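Local coordinates for protein 1,3-alpha-isomaltosidase (Kribbella flavida DSM 17836, PDB 5X3I) that hydrolyses the alpha-1,3-glucosidic linkages of the cyclic tetrasaccharide cyclobis-(1-6)-alpha-nigerosyl to release isomaltose during intracellular breakdown of this starch-derived sugar, at residues 171-182 and 254-263; 343-351 and 364-375. The protein carries 1 engineered substitution. One frame throughout, in Å; residues are numbered along the deposited sequence.

Interaction 1 of 2, residues 171-182 and 254-263; sequences VHRGRFRLQLQD and NELTVEVALG
Val258 sets CB over one face of the Phe176 ring, 3.9 Å from the ring centroid and displaced toward the rim, a CH-pi contact between directly paired residues. With CG placed between its backbone N and carbonyl carbon (chi1 61°), Phe176 turns its ring alongside the neighbouring strand, and Val258 points the same way. Farther along this face, Leu178 CD1 meets Leu256 CD2 at 4.2 Å, while Leu180 lays CD1 against Leu256 CB. Toward the other end Leu262 rests CD1 against the backbone at Gly174, 3.4 Å from Gly174 N, and touches Val171 CG1. Phe239 and Val241 of strand 237-241 pack against the same apolar row.

Between the faces runs a regular ladder: Val258 N bonds to Phe176 O at 2.8 Å and Leu256 N to Leu178 O, both nearly straight. On the polar face one carboxylate joins two arginines. The extended Arg173 brings NH1 to Glu259 OE2 (3.0 Å), which lies in the guanidinium plane and is met on its anti side, though 31° out of the carboxylate plane; Arg175, bent at chi3, reaches Glu259 OE1 (3.0 Å) from above the carboxylate plane. A glutamine in place of Glu259 would probably leave Arg173 without its charged mate, whereas Arg175 also pairs through NE with Glu163. Toward strand 159-167, His172 and Arg173 both face Leu165 in a classic beta bulge. Such antiparallel pairing, apolar on one face and mostly polar or charged on the other, joins central strands 170-179 and 255-261 of a six-stranded sheet in the galactose mutarotase-like beta-sandwich domain of family 31 glycosidases.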
loop_
_atom_site.group_PDB
_atom_site.type_symbol
_atom_site.label_atom_id
_atom_site.label_comp_id
_atom_site.label_asym_id
_atom_site.label_seq_id
_atom_site.Cartn_x
_atom_site.Cartn_y
_atom_site.Cartn_z
ATOM N N VAL A 171 11.226 -4.568 -28.634
ATOM C CA VAL A 171 10.313 -3.492 -28.281
ATOM C C VAL A 171 10.125 -3.432 -26.769
ATOM O O VAL A 171 9.501 -4.308 -26.170
ATOM C CB VAL A 171 8.948 -3.669 -28.944
ATOM C CG1 VAL A 171 8.108 -2.433 -28.725
ATOM C CG2 VAL A 171 9.113 -3.956 -30.431
ATOM N N HIS A 172 10.674 -2.386 -26.168
ATOM C CA HIS A 172 10.718 -2.242 -24.722
ATOM C C HIS A 172 9.449 -1.681 -24.092
ATOM O O HIS A 172 9.005 -2.167 -23.054
ATOM C CB HIS A 172 11.920 -1.375 -24.348
ATOM C CG HIS A 172 13.211 -1.888 -24.904
ATOM N ND1 HIS A 172 13.952 -2.866 -24.278
ATOM C CD2 HIS A 172 13.872 -1.584 -26.045
ATOM C CE1 HIS A 172 15.025 -3.131 -25.003
ATOM N NE2 HIS A 172 14.999 -2.370 -26.081
ATOM N N ARG A 173 8.876 -0.656 -24.715
ATOM C CA ARG A 173 7.693 0.014 -24.179
ATOM C C ARG A 173 6.744 0.416 -25.292
ATOM O O ARG A 173 7.173 0.656 -26.425
ATOM C CB ARG A 173 8.072 1.270 -23.385
ATOM C CG ARG A 173 9.112 1.059 -22.309
ATOM C CD ARG A 173 9.238 2.261 -21.402
ATOM N NE ARG A 173 10.239 2.009 -20.376
ATOM C CZ ARG A 173 10.633 2.895 -19.471
ATOM N NH1 ARG A 173 10.127 4.113 -19.449
ATOM N NH2 ARG A 173 11.552 2.557 -18.588
ATOM N N GLY A 174 5.451 0.418 -24.986
ATOM C CA GLY A 174 4.473 1.130 -25.783
ATOM C C GLY A 174 4.100 2.457 -25.153
ATOM O O GLY A 174 4.257 2.653 -23.943
ATOM N N ARG A 175 3.560 3.353 -25.969
ATOM C CA ARG A 175 3.058 4.637 -25.509
ATOM C C ARG A 175 1.917 5.118 -26.403
ATOM O O ARG A 175 1.928 4.882 -27.608
ATOM C CB ARG A 175 4.183 5.665 -25.467
ATOM C CG ARG A 175 3.762 7.026 -24.970
ATOM C CD ARG A 175 4.933 7.784 -24.369
ATOM N NE ARG A 175 5.832 8.319 -25.384
ATOM C CZ ARG A 175 7.023 8.841 -25.118
ATOM N NH1 ARG A 175 7.470 8.883 -23.870
ATOM N NH2 ARG A 175 7.774 9.316 -26.101
ATOM N N PHE A 176 0.928 5.782 -25.812
ATOM C CA PHE A 176 -0.204 6.285 -26.573
ATOM C C PHE A 176 -0.947 7.379 -25.829
ATOM O O PHE A 176 -0.639 7.690 -24.681
ATOM C CB PHE A 176 -1.164 5.145 -26.921
ATOM C CG PHE A 176 -1.758 4.448 -25.722
ATOM C CD1 PHE A 176 -1.112 3.370 -25.142
ATOM C CD2 PHE A 176 -2.966 4.861 -25.189
ATOM C CE1 PHE A 176 -1.657 2.721 -24.042
ATOM C CE2 PHE A 176 -3.514 4.218 -24.092
ATOM C CZ PHE A 176 -2.853 3.147 -23.518
ATOM N N ARG A 177 -1.952 7.942 -26.482
ATOM C CA ARG A 177 -2.670 9.079 -25.932
ATOM C C ARG A 177 -4.161 8.797 -25.919
ATOM O O ARG A 177 -4.716 8.300 -26.893
ATOM C CB ARG A 177 -2.392 10.354 -26.733
ATOM C CG ARG A 177 -1.060 11.041 -26.442
ATOM C CD ARG A 177 0.072 10.399 -27.209
ATOM N NE ARG A 177 1.333 11.114 -27.046
ATOM C CZ ARG A 177 2.505 10.662 -27.479
ATOM N NH1 ARG A 177 3.604 11.376 -27.283
ATOM N NH2 ARG A 177 2.583 9.490 -28.097
ATOM N N LEU A 178 -4.801 9.100 -24.799
ATOM C CA LEU A 178 -6.248 9.016 -24.721
ATOM C C LEU A 178 -6.807 10.419 -24.799
ATOM O O LEU A 178 -6.334 11.312 -24.112
ATOM C CB LEU A 178 -6.698 8.322 -23.431
ATOM C CG LEU A 178 -6.332 6.852 -23.265
ATOM C CD1 LEU A 178 -6.713 6.372 -21.876
ATOM C CD2 LEU A 178 -7.019 6.007 -24.316
ATOM N N GLN A 179 -7.816 10.606 -25.638
ATOM C CA GLN A 179 -8.406 11.918 -25.844
ATOM C C GLN A 179 -9.284 12.351 -24.675
ATOM O O GLN A 179 -10.195 11.640 -24.276
ATOM C CB GLN A 179 -9.220 11.934 -27.137
ATOM C CG GLN A 179 -8.766 12.980 -28.141
ATOM C CD GLN A 179 -7.418 12.648 -28.756
ATOM O OE1 GLN A 179 -7.134 11.490 -29.065
ATOM N NE2 GLN A 179 -6.580 13.662 -28.931
ATOM N N LEU A 180 -9.014 13.541 -24.162
ATOM C CA LEU A 180 -9.777 14.128 -23.069
ATOM C C LEU A 180 -10.584 15.315 -23.568
ATOM O O LEU A 180 -10.212 15.963 -24.546
ATOM C CB LEU A 180 -8.855 14.579 -21.939
ATOM C CG LEU A 180 -7.877 13.545 -21.386
ATOM C CD1 LEU A 180 -7.097 14.116 -20.221
ATOM C CD2 LEU A 180 -8.608 12.277 -20.994
ATOM N N GLN A 181 -11.693 15.600 -22.896
ATOM C CA GLN A 181 -12.495 16.760 -23.241
ATOM C C GLN A 181 -12.389 17.782 -22.125
ATOM O O GLN A 181 -11.756 17.525 -21.100
ATOM C CB GLN A 181 -13.953 16.356 -23.465
ATOM C CG GLN A 181 -14.146 15.354 -24.593
ATOM C CD GLN A 181 -15.540 14.759 -24.634
ATOM O OE1 GLN A 181 -16.135 14.454 -23.600
ATOM N NE2 GLN A 181 -16.070 14.585 -25.840
ATOM N N ASP A 182 -13.022 18.934 -22.308
ATOM C CA ASP A 182 -12.961 19.986 -21.305
ATOM C C ASP A 182 -13.812 19.602 -20.111
ATOM O O ASP A 182 -14.896 19.049 -20.267
ATOM C CB ASP A 182 -13.422 21.322 -21.882
ATOM C CG ASP A 182 -12.474 21.860 -22.932
ATOM O OD1 ASP A 182 -11.515 22.563 -22.559
ATOM O OD2 ASP A 182 -12.684 21.577 -24.130
ATOM N N ASN A 254 -5.505 18.545 -23.828
ATOM C CA ASN A 254 -6.618 17.633 -24.029
ATOM C C ASN A 254 -6.223 16.163 -24.140
ATOM O O ASN A 254 -7.022 15.343 -24.574
ATOM C CB ASN A 254 -7.434 18.070 -25.239
ATOM C CG ASN A 254 -8.545 19.031 -24.858
ATOM O OD1 ASN A 254 -9.214 18.848 -23.835
ATOM N ND2 ASN A 254 -8.735 20.072 -25.661
ATOM N N GLU A 255 -4.964 15.844 -23.866
ATOM C CA GLU A 255 -4.529 14.457 -23.952
ATOM C C GLU A 255 -3.961 13.842 -22.664
ATOM O O GLU A 255 -3.209 14.471 -21.932
ATOM C CB GLU A 255 -3.490 14.325 -25.059
ATOM C CG GLU A 255 -4.051 14.544 -26.452
ATOM C CD GLU A 255 -3.026 14.249 -27.517
ATOM O OE1 GLU A 255 -3.338 13.479 -28.451
ATOM O OE2 GLU A 255 -1.905 14.782 -27.404
ATOM N N LEU A 256 -4.327 12.590 -22.414
ATOM C CA LEU A 256 -3.692 11.795 -21.370
ATOM C C LEU A 256 -2.711 10.826 -22.008
ATOM O O LEU A 256 -3.105 9.944 -22.763
ATOM C CB LEU A 256 -4.725 11.027 -20.542
ATOM C CG LEU A 256 -4.160 9.914 -19.645
ATOM C CD1 LEU A 256 -3.278 10.482 -18.545
ATOM C CD2 LEU A 256 -5.275 9.063 -19.051
ATOM N N THR A 257 -1.431 10.997 -21.708
ATOM C CA THR A 257 -0.410 10.128 -22.270
ATOM C C THR A 257 -0.160 8.924 -21.369
ATOM O O THR A 257 0.114 9.086 -20.187
ATOM C CB THR A 257 0.919 10.878 -22.487
ATOM O OG1 THR A 257 0.720 11.974 -23.392
ATOM C CG2 THR A 257 1.960 9.931 -23.052
ATOM N N VAL A 258 -0.240 7.728 -21.940
ATOM C CA VAL A 258 -0.023 6.485 -21.206
ATOM C C VAL A 258 1.170 5.706 -21.749
ATOM O O VAL A 258 1.202 5.355 -22.925
ATOM C CB VAL A 258 -1.272 5.572 -21.257
ATOM C CG1 VAL A 258 -1.034 4.291 -20.471
ATOM C CG2 VAL A 258 -2.492 6.298 -20.723
ATOM N N GLU A 259 2.142 5.434 -20.884
ATOM C CA GLU A 259 3.329 4.669 -21.250
ATOM C C GLU A 259 3.321 3.332 -20.514
ATOM O O GLU A 259 3.029 3.274 -19.315
ATOM C CB GLU A 259 4.601 5.463 -20.930
ATOM C CG GLU A 259 5.872 4.936 -21.568
ATOM C CD GLU A 259 7.041 5.907 -21.446
ATOM O OE1 GLU A 259 6.824 7.132 -21.501
ATOM O OE2 GLU A 259 8.183 5.447 -21.277
ATOM N N VAL A 260 3.656 2.274 -21.239
ATOM C CA VAL A 260 3.522 0.909 -20.769
ATOM C C VAL A 260 4.773 0.052 -20.979
ATOM O O VAL A 260 5.204 -0.152 -22.110
ATOM C CB VAL A 260 2.355 0.211 -21.483
ATOM C CG1 VAL A 260 2.232 -1.217 -21.011
ATOM C CG2 VAL A 260 1.067 0.981 -21.266
ATOM N N ALA A 261 5.339 -0.470 -19.894
ATOM C CA ALA A 261 6.430 -1.430 -19.999
ATOM C C ALA A 261 5.919 -2.725 -20.614
ATOM O O ALA A 261 4.813 -3.163 -20.309
ATOM C CB ALA A 261 7.051 -1.695 -18.643
ATOM N N LEU A 262 6.728 -3.330 -21.480
ATOM C CA LEU A 262 6.323 -4.518 -22.221
ATOM C C LEU A 262 7.178 -5.724 -21.882
ATOM O O LEU A 262 8.311 -5.590 -21.437
ATOM C CB LEU A 262 6.395 -4.265 -23.736
ATOM C CG LEU A 262 5.484 -3.189 -24.321
ATOM C CD1 LEU A 262 5.881 -2.871 -25.760
ATOM C CD2 LEU A 262 4.041 -3.646 -24.264
ATOM N N GLY A 263 6.610 -6.904 -22.092
ATOM C CA GLY A 263 7.365 -8.139 -22.083
ATOM C C GLY A 263 7.776 -8.490 -23.506
ATOM O O GLY A 263 8.024 -7.605 -24.311
HETATM O O HOH W 1 7.707 -6.456 -26.766
#

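Interaction 2 of 2, residues 343-351 and 364-375; sequences TIWRDAVYA and FSYRPDGAWPDP
Trp345 is gripped by three residues of 364-375. Pro375 CB sits over the centre of its six-membered ring, 3.7 Å from the centroid, in a CH-pi contact. Trp372 meets the same ring obliquely, planes 54° apart, with Trp345 CE3 over the indole face 3.6 Å from Trp372 CD2. Tyr366 completes the cluster, its CE1 approaching Trp345 CB while water 2 links its OH to Trp345 N. A second aromatic group lies beyond Ala348, whose CB touches Tyr366 CE1: Phe364 directs its CE1 edge at the face of Tyr350 in an offset edge-to-face pair, centroids 5.3 Å apart. Ile344 CG1 packs against Phe364 CZ.

The backbone frame beneath these rings is a short two-stranded antiparallel ribbon within the TIM-barrel domain, in a long excursion between barrel strands 330-333 and 388-393. Val349 and Ser365 form its hydrogen-bonded pair, each N donating to the other's O at 2.8 Å. A type II turn from Trp345 to Ala348 leads into one strand; a type I turn from Arg367 to Gly370 follows the other. Asp347, within the first turn, accepts a hydrogen bond from Ala371 N, just past the second, on the anti lone pair of OD2 (2.8 Å). Arg346, bent at chi3, lays its guanidinium face over Ala371 CB, NH2 coming within 3.4 Å. Water 3 accepts from Arg346 NE and Trp372 NE1, linking these side chains at their N-H edges.

Farther out, Arg346 NH2 bonds to Asn309 O, and Trp336 and Phe463 meet Trp345 edge-to-face. Asp374 N-caps helix 375-384, its OD1 accepting a hydrogen bond from Ala377 N.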
loop_
_atom_site.group_PDB
_atom_site.type_symbol
_atom_site.label_atom_id
_atom_site.label_comp_id
_atom_site.label_asym_id
_atom_site.label_seq_id
_atom_site.Cartn_x
_atom_site.Cartn_y
_atom_site.Cartn_z
ATOM N N THR A 343 5.998 -16.621 13.071
ATOM C CA THR A 343 4.899 -17.537 13.028
ATOM C C THR A 343 4.781 -18.297 14.345
ATOM O O THR A 343 4.055 -19.221 14.443
ATOM C CB THR A 343 4.967 -18.472 11.793
ATOM O OG1 THR A 343 3.747 -19.172 11.639
ATOM C CG2 THR A 343 6.108 -19.428 11.944
ATOM N N ILE A 344 5.499 -17.837 15.353
ATOM C CA ILE A 344 5.499 -18.463 16.683
ATOM C C ILE A 344 5.468 -17.409 17.806
ATOM O O ILE A 344 6.152 -16.402 17.713
ATOM C CB ILE A 344 6.754 -19.368 16.849
ATOM C CG1 ILE A 344 6.656 -20.598 15.945
ATOM C CG2 ILE A 344 6.964 -19.785 18.301
ATOM C CD1 ILE A 344 7.916 -21.430 15.910
ATOM N N TRP A 345 4.667 -17.622 18.849
ATOM C CA TRP A 345 4.611 -16.662 19.961
ATOM C C TRP A 345 5.999 -16.490 20.601
ATOM O O TRP A 345 6.706 -17.464 20.809
ATOM C CB TRP A 345 3.610 -17.109 21.033
ATOM C CG TRP A 345 2.157 -17.069 20.655
ATOM C CD1 TRP A 345 1.399 -18.103 20.181
ATOM C CD2 TRP A 345 1.278 -15.948 20.763
ATOM N NE1 TRP A 345 0.101 -17.688 19.975
ATOM C CE2 TRP A 345 0.005 -16.367 20.323
ATOM C CE3 TRP A 345 1.442 -14.629 21.189
ATOM C CZ2 TRP A 345 -1.086 -15.516 20.296
ATOM C CZ3 TRP A 345 0.351 -13.785 21.157
ATOM C CH2 TRP A 345 -0.894 -14.231 20.712
ATOM N N ARG A 346 6.387 -15.260 20.903
ATOM C CA ARG A 346 7.656 -15.033 21.580
ATOM C C ARG A 346 7.740 -15.822 22.891
ATOM O O ARG A 346 6.759 -15.913 23.637
ATOM C CB ARG A 346 7.886 -13.552 21.859
ATOM C CG ARG A 346 9.234 -13.273 22.518
ATOM C CD ARG A 346 9.688 -11.830 22.305
ATOM N NE ARG A 346 8.898 -10.872 23.063
ATOM C CZ ARG A 346 9.294 -10.306 24.197
ATOM N NH1 ARG A 346 10.472 -10.608 24.728
ATOM N NH2 ARG A 346 8.513 -9.424 24.796
ATOM N N ASP A 347 8.930 -16.378 23.115
ATOM C CA ASP A 347 9.300 -17.237 24.247
ATOM C C ASP A 347 8.563 -18.566 24.302
ATOM O O ASP A 347 8.539 -19.211 25.341
ATOM C CB ASP A 347 9.073 -16.502 25.573
ATOM C CG ASP A 347 9.936 -15.281 25.710
ATOM O OD1 ASP A 347 11.041 -15.288 25.145
ATOM O OD2 ASP A 347 9.516 -14.307 26.367
ATOM N N ALA A 348 8.030 -19.013 23.175
ATOM C CA ALA A 348 7.445 -20.345 23.114
ATOM C C ALA A 348 8.560 -21.375 23.135
ATOM O O ALA A 348 9.634 -21.135 22.597
ATOM C CB ALA A 348 6.594 -20.515 21.877
ATOM N N VAL A 349 8.293 -22.522 23.745
ATOM C CA VAL A 349 9.282 -23.589 23.847
ATOM C C VAL A 349 8.831 -24.840 23.086
ATOM O O VAL A 349 7.723 -25.325 23.263
ATOM C CB VAL A 349 9.556 -23.933 25.322
ATOM C CG1 VAL A 349 10.440 -25.157 25.436
ATOM C CG2 VAL A 349 10.183 -22.739 26.024
ATOM N N TYR A 350 9.689 -25.334 22.208
ATOM C CA TYR A 350 9.320 -26.418 21.305
ATOM C C TYR A 350 10.558 -27.113 20.752
ATOM O O TYR A 350 11.642 -26.552 20.760
ATOM C CB TYR A 350 8.471 -25.879 20.150
ATOM C CG TYR A 350 9.184 -24.798 19.381
ATOM C CD1 TYR A 350 9.214 -23.493 19.849
ATOM C CD2 TYR A 350 9.860 -25.089 18.200
ATOM C CE1 TYR A 350 9.891 -22.497 19.153
ATOM C CE2 TYR A 350 10.531 -24.098 17.496
ATOM C CZ TYR A 350 10.542 -22.808 17.984
ATOM O OH TYR A 350 11.200 -21.829 17.306
ATOM N N ALA A 351 10.387 -28.322 20.244
ATOM C CA ALA A 351 11.462 -28.977 19.523
ATOM C C ALA A 351 11.431 -28.516 18.071
ATOM O O ALA A 351 10.413 -28.623 17.419
ATOM C CB ALA A 351 11.328 -30.485 19.610
ATOM N N PHE A 364 4.052 -26.742 21.351
ATOM C CA PHE A 364 4.497 -25.557 22.073
ATOM C C PHE A 364 4.180 -25.600 23.572
ATOM O O PHE A 364 3.091 -25.991 23.975
ATOM C CB PHE A 364 3.868 -24.300 21.460
ATOM C CG PHE A 364 4.245 -24.062 20.018
ATOM C CD1 PHE A 364 5.537 -23.675 19.675
ATOM C CD2 PHE A 364 3.307 -24.219 19.006
ATOM C CE1 PHE A 364 5.886 -23.454 18.352
ATOM C CE2 PHE A 364 3.648 -23.999 17.674
ATOM C CZ PHE A 364 4.936 -23.617 17.343
ATOM N N SER A 365 5.145 -25.190 24.382
ATOM C CA SER A 365 4.895 -24.882 25.784
ATOM C C SER A 365 5.126 -23.403 25.990
ATOM O O SER A 365 5.971 -22.821 25.334
ATOM C CB SER A 365 5.804 -25.684 26.719
ATOM O OG SER A 365 5.767 -27.058 26.401
ATOM N N TYR A 366 4.385 -22.814 26.916
ATOM C CA TYR A 366 4.511 -21.402 27.227
ATOM C C TYR A 366 4.860 -21.238 28.711
ATOM O O TYR A 366 4.140 -21.695 29.589
ATOM C CB TYR A 366 3.216 -20.670 26.841
ATOM C CG TYR A 366 2.847 -20.922 25.392
ATOM C CD1 TYR A 366 3.361 -20.126 24.375
ATOM C CD2 TYR A 366 2.024 -21.984 25.035
ATOM C CE1 TYR A 366 3.054 -20.369 23.041
ATOM C CE2 TYR A 366 1.711 -22.232 23.707
ATOM C CZ TYR A 366 2.235 -21.419 22.715
ATOM O OH TYR A 366 1.936 -21.666 21.406
ATOM N N ARG A 367 5.987 -20.600 28.975
ATOM C CA ARG A 367 6.512 -20.507 30.329
ATOM C C ARG A 367 5.900 -19.357 31.109
ATOM O O ARG A 367 5.673 -18.280 30.553
ATOM C CB ARG A 367 8.032 -20.364 30.283
ATOM C CG ARG A 367 8.720 -21.641 29.844
ATOM C CD ARG A 367 8.304 -22.784 30.762
ATOM N NE ARG A 367 7.927 -23.997 30.040
ATOM C CZ ARG A 367 8.776 -24.978 29.759
ATOM N NH1 ARG A 367 10.043 -24.874 30.132
ATOM N NH2 ARG A 367 8.361 -26.058 29.109
ATOM N N PRO A 368 5.645 -19.581 32.411
ATOM C CA PRO A 368 4.985 -18.604 33.278
ATOM C C PRO A 368 5.685 -17.261 33.273
ATOM O O PRO A 368 5.041 -16.246 33.444
ATOM C CB PRO A 368 5.067 -19.251 34.666
ATOM C CG PRO A 368 5.179 -20.684 34.398
ATOM C CD PRO A 368 6.005 -20.799 33.153
ATOM N N ASP A 369 6.994 -17.270 33.080
ATOM C CA ASP A 369 7.784 -16.046 33.099
ATOM C C ASP A 369 8.036 -15.474 31.697
ATOM O O ASP A 369 8.741 -14.481 31.547
ATOM C CB ASP A 369 9.108 -16.306 33.815
ATOM C CG ASP A 369 8.910 -16.921 35.201
ATOM O OD1 ASP A 369 7.833 -16.722 35.806
ATOM O OD2 ASP A 369 9.826 -17.617 35.695
ATOM N N GLY A 370 7.472 -16.104 30.674
ATOM C CA GLY A 370 7.688 -15.655 29.308
ATOM C C GLY A 370 6.854 -14.444 28.929
ATOM O O GLY A 370 5.978 -14.023 29.687
ATOM N N ALA A 371 7.108 -13.890 27.744
ATOM C CA ALA A 371 6.339 -12.741 27.277
ATOM C C ALA A 371 4.845 -13.058 27.089
ATOM O O ALA A 371 4.004 -12.185 27.249
ATOM C CB ALA A 371 6.926 -12.213 25.983
ATOM N N TRP A 372 4.531 -14.299 26.730
ATOM C CA TRP A 372 3.150 -14.734 26.534
ATOM C C TRP A 372 2.910 -16.039 27.299
ATOM O O TRP A 372 2.930 -17.118 26.720
ATOM C CB TRP A 372 2.833 -14.906 25.031
ATOM C CG TRP A 372 3.204 -13.703 24.225
ATOM C CD1 TRP A 372 4.404 -13.463 23.633
ATOM C CD2 TRP A 372 2.390 -12.556 23.958
ATOM N NE1 TRP A 372 4.389 -12.252 22.994
ATOM C CE2 TRP A 372 3.165 -11.667 23.179
ATOM C CE3 TRP A 372 1.080 -12.191 24.290
ATOM C CZ2 TRP A 372 2.679 -10.434 22.746
ATOM C CZ3 TRP A 372 0.594 -10.974 23.853
ATOM C CH2 TRP A 372 1.392 -10.105 23.093
ATOM N N PRO A 373 2.703 -15.941 28.616
ATOM C CA PRO A 373 2.571 -17.155 29.431
ATOM C C PRO A 373 1.366 -17.996 29.047
ATOM O O PRO A 373 1.442 -19.210 29.129
ATOM C CB PRO A 373 2.427 -16.616 30.859
ATOM C CG PRO A 373 1.967 -15.223 30.697
ATOM C CD PRO A 373 2.576 -14.719 29.418
ATOM N N ASP A 374 0.256 -17.365 28.690
ATOM C CA ASP A 374 -0.934 -18.119 28.304
ATOM C C ASP A 374 -1.726 -17.410 27.206
ATOM O O ASP A 374 -2.738 -16.793 27.485
ATOM C CB ASP A 374 -1.812 -18.366 29.534
ATOM C CG ASP A 374 -2.854 -19.442 29.306
ATOM O OD1 ASP A 374 -3.124 -19.795 28.141
ATOM O OD2 ASP A 374 -3.421 -19.935 30.301
ATOM N N PRO A 375 -1.261 -17.481 25.957
ATOM C CA PRO A 375 -1.938 -16.711 24.907
ATOM C C PRO A 375 -3.385 -17.149 24.637
ATOM O O PRO A 375 -4.193 -16.296 24.305
ATOM C CB PRO A 375 -1.053 -16.946 23.676
ATOM C CG PRO A 375 -0.205 -18.132 24.019
ATOM C CD PRO A 375 0.008 -18.050 25.485
HETATM O O HOH W 2 3.700 -20.475 19.422
HETATM O O HOH W 3 6.319 -10.404 21.830
HETATM O O HOH W 4 5.432 -17.137 25.847
HETATM O O HOH W 5 7.058 -27.865 24.206
#

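How the interactions relate
The two contacts lie on opposite sides of the chain's centre, their own centres 55 Å apart and their nearest atoms about 35 Å apart. Along the chain they come in series: both segments of interaction 1 precede 343-351 in the sequence. They share no sheet. Interaction 1 joins strands of the large antiparallel sheet in the galactose mutarotase-like domain, whereas interaction 2 orders a connection of the TIM-barrel domain leading into helix 375-384, between the second and third strands of the barrel. Neither lies at the active-site residues, and the two do not touch, so each is best read as architecture of its own domain.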